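Local structure of polyketide synthase (Lyngbya majuscula 19L, 3QIT) at residues 233-244 with 260-271; 37-45 with 181-189. The protein probably releases the finished chain in curacin A biosynthesis, acting as a decarboxylating thioesterase of the alpha/beta hydrolase fold that forms a terminal alkene. All coordinates share one frame; numbering follows the deposited sequence.

In the fold
Both contacts belong to one alpha/beta hydrolase fold and lie about 21 Å apart, centre to centre. Contact 2 comes first along the chain: residues 37-45, which follow strand 28-32 and run into helix 43-51, pack along helix 179-188. Contact 1 opens after it closes, pairing strands 234-239 and 261-265 at one border of the mixed sheet. The two meet in loose packing between E37 and N270, and helix 276-284 touches both. H102, at the end of strand 97-102, touches E37 and W42 of contact 2 and H269 of contact 1. Contact 1 thus carries the probable catalytic histidine, while contact 2 joins the loop after strand 28-32 to a helix of the insertion between strands 120-126 and 234-239, probably the lid.

Contact 1 of 2, residues 233-244 with 260-271; sequences PTTLVYGDSSKL and AKRVFLSGGHNL
V237 and V263 lie side by side on parallel strands 234-239 and 261-265 of a beta-alpha-beta unit at one border of the alpha/beta hydrolase sheet. Backbone bonds alternate between the strands, from K261 N to T234 O through D240 N to L265 O. The valine face is the covered one: V237 CG1 packs on L265 CD1 at 3.8 Å, and L282 of helix 276-284 touches both valines. Packing is tight where the strand ends, with L271 CD1 3.5 Å from G239 N and G239 CA 3.1 Å from G267 O. Beyond, S242 OG, anti to its own nitrogen (chi1 176°), accepts from L244 N at 3.1 Å in an ST turn and also bonds E127, the probable acid partner of H269 in a Ser-His-Glu triad with S103. With an alanine here that shared hydroxyl is gone, and the E127 carboxylate would probably be freer to turn beside H269. On the other face Y238 is buried but F264 and R262 are exposed; Y238 CB touches F264 CD2 at 3.7 Å, though the rings are slid apart. At the solvent edge D240 OD1 takes G267 N from above the carboxylate plane at 3.0 Å, while a water donates to both D240 OD2 and F264 O.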
loop_
_atom_site.group_PDB
_atom_site.type_symbol
_atom_site.label_atom_id
_atom_site.label_comp_id
_atom_site.label_asym_id
_atom_site.label_seq_id
_atom_site.Cartn_x
_atom_site.Cartn_y
_atom_site.Cartn_z
ATOM N N PRO B 233 11.063 -25.705 9.133
ATOM C CA PRO B 233 10.172 -26.785 9.586
ATOM C C PRO B 233 8.774 -26.252 9.868
ATOM O O PRO B 233 8.619 -25.224 10.543
ATOM C CB PRO B 233 10.835 -27.264 10.879
ATOM C CG PRO B 233 12.307 -26.956 10.670
ATOM C CD PRO B 233 12.278 -25.614 9.971
ATOM N N THR B 234 7.763 -26.940 9.347
ATOM C CA THR B 234 6.418 -26.355 9.305
ATOM C C THR B 234 5.386 -27.361 9.778
ATOM O O THR B 234 5.535 -28.539 9.508
ATOM C CB THR B 234 6.080 -25.873 7.865
ATOM O OG1 THR B 234 7.026 -24.868 7.479
ATOM C CG2 THR B 234 4.652 -25.280 7.794
ATOM N N THR B 235 4.380 -26.884 10.520
ATOM C CA THR B 235 3.227 -27.683 10.903
ATOM C C THR B 235 1.966 -26.975 10.447
ATOM O O THR B 235 1.728 -25.807 10.844
ATOM C CB THR B 235 3.172 -27.849 12.429
ATOM O OG1 THR B 235 4.380 -28.489 12.859
ATOM C CG2 THR B 235 1.966 -28.699 12.854
ATOM N N LEU B 236 1.194 -27.673 9.602
ATOM C CA LEU B 236 -0.133 -27.224 9.187
ATOM C C LEU B 236 -1.178 -27.731 10.174
ATOM O O LEU B 236 -1.324 -28.945 10.369
ATOM C CB LEU B 236 -0.458 -27.691 7.755
ATOM C CG LEU B 236 0.441 -27.143 6.650
ATOM C CD1 LEU B 236 0.361 -28.000 5.364
ATOM C CD2 LEU B 236 0.086 -25.652 6.345
ATOM N N VAL B 237 -1.906 -26.808 10.797
ATOM C CA VAL B 237 -2.901 -27.175 11.796
ATOM C C VAL B 237 -4.298 -26.848 11.294
ATOM O O VAL B 237 -4.567 -25.715 10.895
ATOM C CB VAL B 237 -2.641 -26.463 13.134
ATOM C CG1 VAL B 237 -3.593 -26.967 14.230
ATOM C CG2 VAL B 237 -1.172 -26.593 13.533
ATOM N N TYR B 238 -5.188 -27.835 11.318
ATOM C CA TYR B 238 -6.569 -27.613 10.858
ATOM C C TYR B 238 -7.590 -28.035 11.877
ATOM O O TYR B 238 -7.343 -28.930 12.692
ATOM C CB TYR B 238 -6.853 -28.402 9.589
ATOM C CG TYR B 238 -5.864 -28.211 8.481
ATOM C CD1 TYR B 238 -5.939 -27.091 7.632
ATOM C CD2 TYR B 238 -4.881 -29.162 8.236
ATOM C CE1 TYR B 238 -5.028 -26.926 6.570
ATOM C CE2 TYR B 238 -3.960 -28.999 7.196
ATOM C CZ TYR B 238 -4.046 -27.884 6.362
ATOM O OH TYR B 238 -3.140 -27.747 5.335
ATOM N N GLY B 239 -8.748 -27.384 11.832
ATOM C CA GLY B 239 -9.889 -27.797 12.637
ATOM C C GLY B 239 -10.643 -28.916 11.921
ATOM O O GLY B 239 -10.947 -28.823 10.731
ATOM N N ASP B 240 -10.961 -29.979 12.642
ATOM C CA ASP B 240 -11.612 -31.116 12.003
ATOM C C ASP B 240 -13.050 -30.806 11.590
ATOM O O ASP B 240 -13.622 -31.531 10.781
ATOM C CB ASP B 240 -11.502 -32.399 12.849
ATOM C CG ASP B 240 -12.211 -32.299 14.188
ATOM O OD1 ASP B 240 -12.722 -31.216 14.543
ATOM O OD2 ASP B 240 -12.243 -33.329 14.901
ATOM N N SER B 241 -13.622 -29.730 12.134
ATOM C CA SER B 241 -14.942 -29.261 11.677
ATOM C C SER B 241 -14.900 -27.886 10.988
ATOM O O SER B 241 -15.944 -27.280 10.717
ATOM C CB SER B 241 -15.994 -29.315 12.801
ATOM O OG SER B 241 -15.650 -28.482 13.905
ATOM N N SER B 242 -13.700 -27.401 10.680
ATOM C CA SER B 242 -13.573 -26.147 9.924
ATOM C C SER B 242 -14.007 -26.336 8.477
ATOM O O SER B 242 -13.772 -27.386 7.875
ATOM C CB SER B 242 -12.150 -25.608 9.931
ATOM O OG SER B 242 -12.085 -24.436 9.109
ATOM N N LYS B 243 -14.636 -25.306 7.927
ATOM C CA LYS B 243 -15.069 -25.337 6.539
ATOM C C LYS B 243 -14.230 -24.378 5.694
ATOM O O LYS B 243 -14.513 -24.165 4.517
ATOM C CB LYS B 243 -16.569 -25.020 6.443
ATOM C CG LYS B 243 -17.453 -25.884 7.348
ATOM C CD LYS B 243 -17.542 -27.331 6.853
ATOM C CE LYS B 243 -18.036 -28.274 7.945
ATOM N NZ LYS B 243 -17.935 -29.713 7.546
ATOM N N LEU B 244 -13.183 -23.815 6.299
ATOM C CA LEU B 244 -12.284 -22.908 5.590
ATOM C C LEU B 244 -11.681 -23.575 4.351
ATOM O O LEU B 244 -11.735 -23.024 3.241
ATOM C CB LEU B 244 -11.166 -22.400 6.512
ATOM C CG LEU B 244 -10.166 -21.476 5.816
ATOM C CD1 LEU B 244 -10.832 -20.136 5.491
ATOM C CD2 LEU B 244 -8.907 -21.252 6.655
ATOM N N ALA B 260 5.876 -30.393 5.200
ATOM C CA ALA B 260 5.080 -29.943 6.358
ATOM C C ALA B 260 4.428 -31.103 7.100
ATOM O O ALA B 260 3.892 -32.035 6.491
ATOM C CB ALA B 260 4.017 -28.939 5.932
ATOM N N LYS B 261 4.481 -31.025 8.423
ATOM C CA LYS B 261 3.695 -31.903 9.266
ATOM C C LYS B 261 2.257 -31.415 9.221
ATOM O O LYS B 261 2.015 -30.238 8.968
ATOM C CB LYS B 261 4.209 -31.827 10.691
ATOM C CG LYS B 261 5.658 -32.265 10.820
ATOM C CD LYS B 261 6.179 -31.890 12.179
ATOM C CE LYS B 261 7.590 -31.347 12.099
ATOM N NZ LYS B 261 7.646 -29.927 11.624
ATOM N N ARG B 262 1.302 -32.317 9.415
ATOM C CA ARG B 262 -0.122 -31.940 9.330
ATOM C C ARG B 262 -0.876 -32.477 10.517
ATOM O O ARG B 262 -0.703 -33.646 10.899
ATOM C CB ARG B 262 -0.731 -32.459 8.016
ATOM C CG ARG B 262 -0.086 -31.813 6.783
ATOM C CD ARG B 262 -0.418 -32.515 5.465
ATOM N NE ARG B 262 -1.689 -33.220 5.489
ATOM C CZ ARG B 262 -1.828 -34.545 5.442
ATOM N NH1 ARG B 262 -3.041 -35.054 5.469
ATOM N NH2 ARG B 262 -0.778 -35.361 5.352
ATOM N N VAL B 263 -1.718 -31.642 11.114
ATOM C CA VAL B 263 -2.477 -32.092 12.273
ATOM C C VAL B 263 -3.907 -31.568 12.274
ATOM O O VAL B 263 -4.182 -30.419 11.864
ATOM C CB VAL B 263 -1.712 -31.841 13.608
ATOM C CG1 VAL B 263 -1.672 -30.396 13.955
ATOM C CG2 VAL B 263 -2.301 -32.679 14.773
ATOM N N PHE B 264 -4.823 -32.423 12.714
ATOM C CA PHE B 264 -6.210 -32.013 12.866
ATOM C C PHE B 264 -6.588 -31.970 14.330
ATOM O O PHE B 264 -6.515 -32.983 15.030
ATOM C CB PHE B 264 -7.134 -32.946 12.065
ATOM C CG PHE B 264 -6.910 -32.865 10.581
ATOM C CD1 PHE B 264 -5.877 -33.589 9.967
ATOM C CD2 PHE B 264 -7.694 -32.026 9.797
ATOM C CE1 PHE B 264 -5.658 -33.495 8.586
ATOM C CE2 PHE B 264 -7.487 -31.928 8.417
ATOM C CZ PHE B 264 -6.467 -32.661 7.811
ATOM N N LEU B 265 -7.000 -30.792 14.777
ATOM C CA LEU B 265 -7.420 -30.584 16.150
ATOM C C LEU B 265 -8.935 -30.602 16.190
ATOM O O LEU B 265 -9.595 -30.398 15.164
ATOM C CB LEU B 265 -6.901 -29.240 16.670
ATOM C CG LEU B 265 -5.386 -29.053 16.851
ATOM C CD1 LEU B 265 -5.074 -27.749 17.630
ATOM C CD2 LEU B 265 -4.760 -30.276 17.529
ATOM N N SER B 266 -9.484 -30.848 17.369
ATOM C CA SER B 266 -10.923 -30.915 17.522
ATOM C C SER B 266 -11.483 -29.503 17.628
ATOM O O SER B 266 -11.357 -28.851 18.659
ATOM C CB SER B 266 -11.299 -31.744 18.748
ATOM O OG SER B 266 -12.704 -31.755 18.920
ATOM N N GLY B 267 -12.106 -29.040 16.551
ATOM C CA GLY B 267 -12.719 -27.724 16.542
ATOM C C GLY B 267 -12.916 -27.194 15.140
ATOM O O GLY B 267 -12.590 -27.864 14.154
ATOM N N GLY B 268 -13.454 -25.983 15.053
ATOM C CA GLY B 268 -13.704 -25.331 13.764
ATOM C C GLY B 268 -12.569 -24.396 13.361
ATOM O O GLY B 268 -11.408 -24.694 13.598
ATOM N N HIS B 269 -12.915 -23.287 12.706
ATOM C CA HIS B 269 -11.917 -22.360 12.208
ATOM C C HIS B 269 -11.144 -21.697 13.339
ATOM O O HIS B 269 -9.932 -21.432 13.219
ATOM C CB HIS B 269 -12.598 -21.288 11.347
ATOM C CG HIS B 269 -11.654 -20.257 10.819
ATOM N ND1 HIS B 269 -10.607 -20.571 9.974
ATOM C CD2 HIS B 269 -11.607 -18.916 11.000
ATOM C CE1 HIS B 269 -9.945 -19.465 9.675
ATOM N NE2 HIS B 269 -10.537 -18.448 10.274
ATOM N N ASN B 270 -11.840 -21.450 14.442
ATOM C CA ASN B 270 -11.275 -20.629 15.506
ATOM C C ASN B 270 -10.583 -21.448 16.583
ATOM O O ASN B 270 -10.964 -21.437 17.756
ATOM C CB ASN B 270 -12.369 -19.723 16.054
ATOM C CG ASN B 270 -12.767 -18.675 15.050
ATOM O OD1 ASN B 270 -11.915 -17.918 14.560
ATOM N ND2 ASN B 270 -14.044 -18.638 14.710
ATOM N N LEU B 271 -9.540 -22.151 16.161
ATOM C CA LEU B 271 -8.841 -23.108 17.026
ATOM C C LEU B 271 -8.131 -22.465 18.212
ATOM O O LEU B 271 -7.939 -23.098 19.253
ATOM C CB LEU B 271 -7.849 -23.934 16.205
ATOM C CG LEU B 271 -8.409 -24.980 15.235
ATOM C CD1 LEU B 271 -7.260 -25.656 14.482
ATOM C CD2 LEU B 271 -9.271 -26.029 15.939
HETATM O O HOH W 1 -13.248 -33.820 17.150
HETATM O O HOH W 2 -9.264 -34.355 15.532
#

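Contact 2 of 2, residues 37-45 with 181-189; sequences EQGLAWQEV and FSYILAQRI
The side-chain amide of Q38 is used at both ends, and so illustrates how one glutamine can tie a loop to a helix. Its OE1 receives R188 NH1 at 2.9 Å, in the carbonyl plane and on a lone pair; amide and guanidinium planes are only 28° apart. Its NE2 donates to L185 O at 3.2 Å, a longer bond that meets this carbonyl from above its plane. Q38 reaches both with CG between its backbone N and carbonyl carbon (chi1 53°) and the chain extended beyond, and the two bonds together should hold the amide from turning. Next to it, L40 CD2 touches both I184 CG2 and R188 CD at 3.6 Å, and L185 CD2 lies against L40 CG. F181 CZ points at L40 O (3.5 Å) with the ring edge-on, E44 CG touches CE2, and L185 CD1 sits over one ring face. Farther out, D60 at NH2 and E6 at NE form salt bridges with the buried R188; they are likely to balance its charge and, with Q38 at NH1, to hold the guanidinium in place. D60 also accepts from G39 N. The loop after strand 28-32 of the alpha/beta hydrolase core thus meets a helix of the insertion between strands 120-126 and 234-239, probably part of the lid. Helix 163-173 backs helix 179-188, while W42 meets strand 97-102 and V45 lies against helix 276-284.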
loop_
_atom_site.group_PDB
_atom_site.type_symbol
_atom_site.label_atom_id
_atom_site.label_comp_id
_atom_site.label_asym_id
_atom_site.label_seq_id
_atom_site.Cartn_x
_atom_site.Cartn_y
_atom_site.Cartn_z
ATOM N N GLU B 37 -9.323 -9.358 14.647
ATOM C CA GLU B 37 -9.000 -9.783 16.032
ATOM C C GLU B 37 -7.916 -8.911 16.695
ATOM O O GLU B 37 -7.799 -7.732 16.369
ATOM C CB GLU B 37 -8.701 -11.281 16.086
ATOM C CG GLU B 37 -9.980 -12.080 15.757
ATOM C CD GLU B 37 -9.867 -13.555 16.061
ATOM O OE1 GLU B 37 -9.929 -13.939 17.252
ATOM O OE2 GLU B 37 -9.741 -14.329 15.093
ATOM N N GLN B 38 -7.172 -9.460 17.662
ATOM C CA GLN B 38 -6.250 -8.638 18.452
ATOM C C GLN B 38 -5.308 -9.588 19.163
ATOM O O GLN B 38 -5.581 -10.786 19.246
ATOM C CB GLN B 38 -7.028 -7.814 19.505
ATOM C CG GLN B 38 -7.943 -8.657 20.384
ATOM C CD GLN B 38 -8.650 -7.836 21.446
ATOM O OE1 GLN B 38 -8.040 -7.011 22.126
ATOM N NE2 GLN B 38 -9.956 -8.044 21.574
ATOM N N GLY B 39 -4.198 -9.066 19.657
ATOM C CA GLY B 39 -3.197 -9.944 20.302
ATOM C C GLY B 39 -3.738 -10.687 21.498
ATOM O O GLY B 39 -3.387 -11.854 21.726
ATOM N N LEU B 40 -4.650 -10.043 22.228
ATOM C CA LEU B 40 -5.281 -10.661 23.391
ATOM C C LEU B 40 -6.067 -11.935 23.048
ATOM O O LEU B 40 -6.225 -12.777 23.906
ATOM C CB LEU B 40 -6.162 -9.644 24.129
ATOM C CG LEU B 40 -7.013 -10.113 25.305
ATOM C CD1 LEU B 40 -6.167 -10.620 26.449
ATOM C CD2 LEU B 40 -7.924 -9.013 25.770
ATOM N N ALA B 41 -6.468 -12.114 21.784
ATOM C CA ALA B 41 -7.222 -13.309 21.390
ATOM C C ALA B 41 -6.398 -14.593 21.570
ATOM O O ALA B 41 -6.952 -15.683 21.569
ATOM C CB ALA B 41 -7.723 -13.181 19.903
ATOM N N TRP B 42 -5.078 -14.441 21.710
ATOM C CA TRP B 42 -4.182 -15.581 21.909
ATOM C C TRP B 42 -4.079 -16.009 23.353
ATOM O O TRP B 42 -3.373 -16.967 23.639
ATOM C CB TRP B 42 -2.766 -15.242 21.404
ATOM C CG TRP B 42 -2.667 -15.238 19.894
ATOM C CD1 TRP B 42 -2.609 -14.142 19.083
ATOM C CD2 TRP B 42 -2.668 -16.387 19.038
ATOM N NE1 TRP B 42 -2.541 -14.543 17.760
ATOM C CE2 TRP B 42 -2.580 -15.917 17.710
ATOM C CE3 TRP B 42 -2.722 -17.775 19.270
ATOM C CZ2 TRP B 42 -2.527 -16.787 16.598
ATOM C CZ3 TRP B 42 -2.669 -18.641 18.164
ATOM C CH2 TRP B 42 -2.589 -18.142 16.842
ATOM N N GLN B 43 -4.779 -15.331 24.263
ATOM C CA GLN B 43 -4.521 -15.550 25.703
ATOM C C GLN B 43 -4.673 -17.004 26.157
ATOM O O GLN B 43 -3.876 -17.496 26.969
ATOM C CB GLN B 43 -5.418 -14.650 26.549
ATOM C CG GLN B 43 -5.203 -14.861 28.054
ATOM C CD GLN B 43 -5.489 -13.621 28.847
ATOM O OE1 GLN B 43 -4.631 -12.763 28.987
ATOM N NE2 GLN B 43 -6.684 -13.529 29.397
ATOM N N GLU B 44 -5.713 -17.677 25.677
ATOM C CA GLU B 44 -5.963 -19.058 26.094
ATOM C C GLU B 44 -4.883 -20.035 25.632
ATOM O O GLU B 44 -4.638 -21.038 26.303
ATOM C CB GLU B 44 -7.372 -19.503 25.704
ATOM C CG GLU B 44 -8.466 -18.866 26.607
ATOM C CD GLU B 44 -8.274 -19.208 28.097
ATOM O OE1 GLU B 44 -8.239 -20.412 28.451
ATOM O OE2 GLU B 44 -8.139 -18.276 28.920
ATOM N N VAL B 45 -4.257 -19.751 24.488
ATOM C CA VAL B 45 -3.040 -20.464 24.071
ATOM C C VAL B 45 -1.791 -20.028 24.869
ATOM O O VAL B 45 -0.934 -20.858 25.217
ATOM C CB VAL B 45 -2.792 -20.276 22.550
ATOM C CG1 VAL B 45 -1.500 -20.989 22.102
ATOM C CG2 VAL B 45 -4.015 -20.766 21.730
ATOM N N PHE B 181 -14.130 -14.650 28.785
ATOM C CA PHE B 181 -13.110 -14.291 27.807
ATOM C C PHE B 181 -13.737 -13.359 26.774
ATOM O O PHE B 181 -13.112 -12.386 26.366
ATOM C CB PHE B 181 -12.489 -15.535 27.158
ATOM C CG PHE B 181 -11.221 -15.262 26.359
ATOM C CD1 PHE B 181 -10.385 -14.181 26.660
ATOM C CD2 PHE B 181 -10.856 -16.112 25.333
ATOM C CE1 PHE B 181 -9.216 -13.931 25.911
ATOM C CE2 PHE B 181 -9.689 -15.892 24.590
ATOM C CZ PHE B 181 -8.882 -14.791 24.873
ATOM N N SER B 182 -14.992 -13.617 26.412
ATOM C CA SER B 182 -15.691 -12.717 25.479
ATOM C C SER B 182 -15.736 -11.294 26.056
ATOM O O SER B 182 -15.536 -10.282 25.349
ATOM C CB SER B 182 -17.093 -13.252 25.130
ATOM O OG SER B 182 -18.007 -13.026 26.182
ATOM N N TYR B 183 -15.969 -11.201 27.347
ATOM C CA TYR B 183 -15.988 -9.910 28.014
ATOM C C TYR B 183 -14.615 -9.238 28.042
ATOM O O TYR B 183 -14.493 -8.070 27.725
ATOM C CB TYR B 183 -16.540 -10.059 29.434
ATOM C CG TYR B 183 -16.752 -8.716 30.059
ATOM C CD1 TYR B 183 -17.959 -8.021 29.868
ATOM C CD2 TYR B 183 -15.727 -8.095 30.761
ATOM C CE1 TYR B 183 -18.148 -6.758 30.420
ATOM C CE2 TYR B 183 -15.899 -6.840 31.315
ATOM C CZ TYR B 183 -17.101 -6.179 31.143
ATOM O OH TYR B 183 -17.246 -4.938 31.704
ATOM N N ILE B 184 -13.583 -9.984 28.420
ATOM C CA ILE B 184 -12.212 -9.494 28.417
ATOM C C ILE B 184 -11.794 -8.905 27.025
ATOM O O ILE B 184 -11.176 -7.815 26.926
ATOM C CB ILE B 184 -11.295 -10.659 28.917
ATOM C CG1 ILE B 184 -11.443 -10.768 30.450
ATOM C CG2 ILE B 184 -9.846 -10.478 28.490
ATOM C CD1 ILE B 184 -10.959 -12.087 31.044
ATOM N N LEU B 185 -12.159 -9.613 25.970
ATOM C CA LEU B 185 -11.847 -9.178 24.590
ATOM C C LEU B 185 -12.590 -7.882 24.246
ATOM O O LEU B 185 -11.982 -6.922 23.810
ATOM C CB LEU B 185 -12.230 -10.273 23.616
ATOM C CG LEU B 185 -11.302 -11.494 23.668
ATOM C CD1 LEU B 185 -11.978 -12.670 22.952
ATOM C CD2 LEU B 185 -9.975 -11.170 23.043
ATOM N N ALA B 186 -13.892 -7.848 24.539
ATOM C CA ALA B 186 -14.711 -6.652 24.238
ATOM C C ALA B 186 -14.261 -5.417 25.025
ATOM O O ALA B 186 -14.255 -4.310 24.498
ATOM C CB ALA B 186 -16.204 -6.941 24.494
ATOM N N GLN B 187 -13.945 -5.611 26.314
ATOM C CA GLN B 187 -13.358 -4.606 27.188
ATOM C C GLN B 187 -12.171 -3.911 26.544
ATOM O O GLN B 187 -12.066 -2.686 26.581
ATOM C CB GLN B 187 -12.917 -5.345 28.480
ATOM C CG GLN B 187 -12.224 -4.585 29.593
ATOM C CD GLN B 187 -11.982 -5.516 30.819
ATOM O OE1 GLN B 187 -11.181 -6.447 30.758
ATOM N NE2 GLN B 187 -12.683 -5.260 31.911
ATOM N N ARG B 188 -11.320 -4.686 25.881
ATOM C CA ARG B 188 -10.114 -4.130 25.300
ATOM C C ARG B 188 -10.383 -3.306 24.029
ATOM O O ARG B 188 -9.674 -2.342 23.744
ATOM C CB ARG B 188 -9.088 -5.238 25.034
ATOM C CG ARG B 188 -7.732 -4.700 24.617
ATOM C CD ARG B 188 -6.641 -5.722 24.864
ATOM N NE ARG B 188 -5.320 -5.187 24.518
ATOM C CZ ARG B 188 -4.717 -5.301 23.330
ATOM N NH1 ARG B 188 -5.322 -5.918 22.325
ATOM N NH2 ARG B 188 -3.496 -4.782 23.154
ATOM N N ILE B 189 -11.415 -3.694 23.286
ATOM C CA ILE B 189 -11.655 -3.105 21.967
ATOM C C ILE B 189 -12.977 -2.374 21.847
ATOM O O ILE B 189 -13.546 -2.300 20.768
ATOM C CB ILE B 189 -11.487 -4.120 20.819
ATOM C CG1 ILE B 189 -12.390 -5.366 20.997
ATOM C CG2 ILE B 189 -9.971 -4.466 20.654
ATOM C CD1 ILE B 189 -12.527 -6.184 19.673
#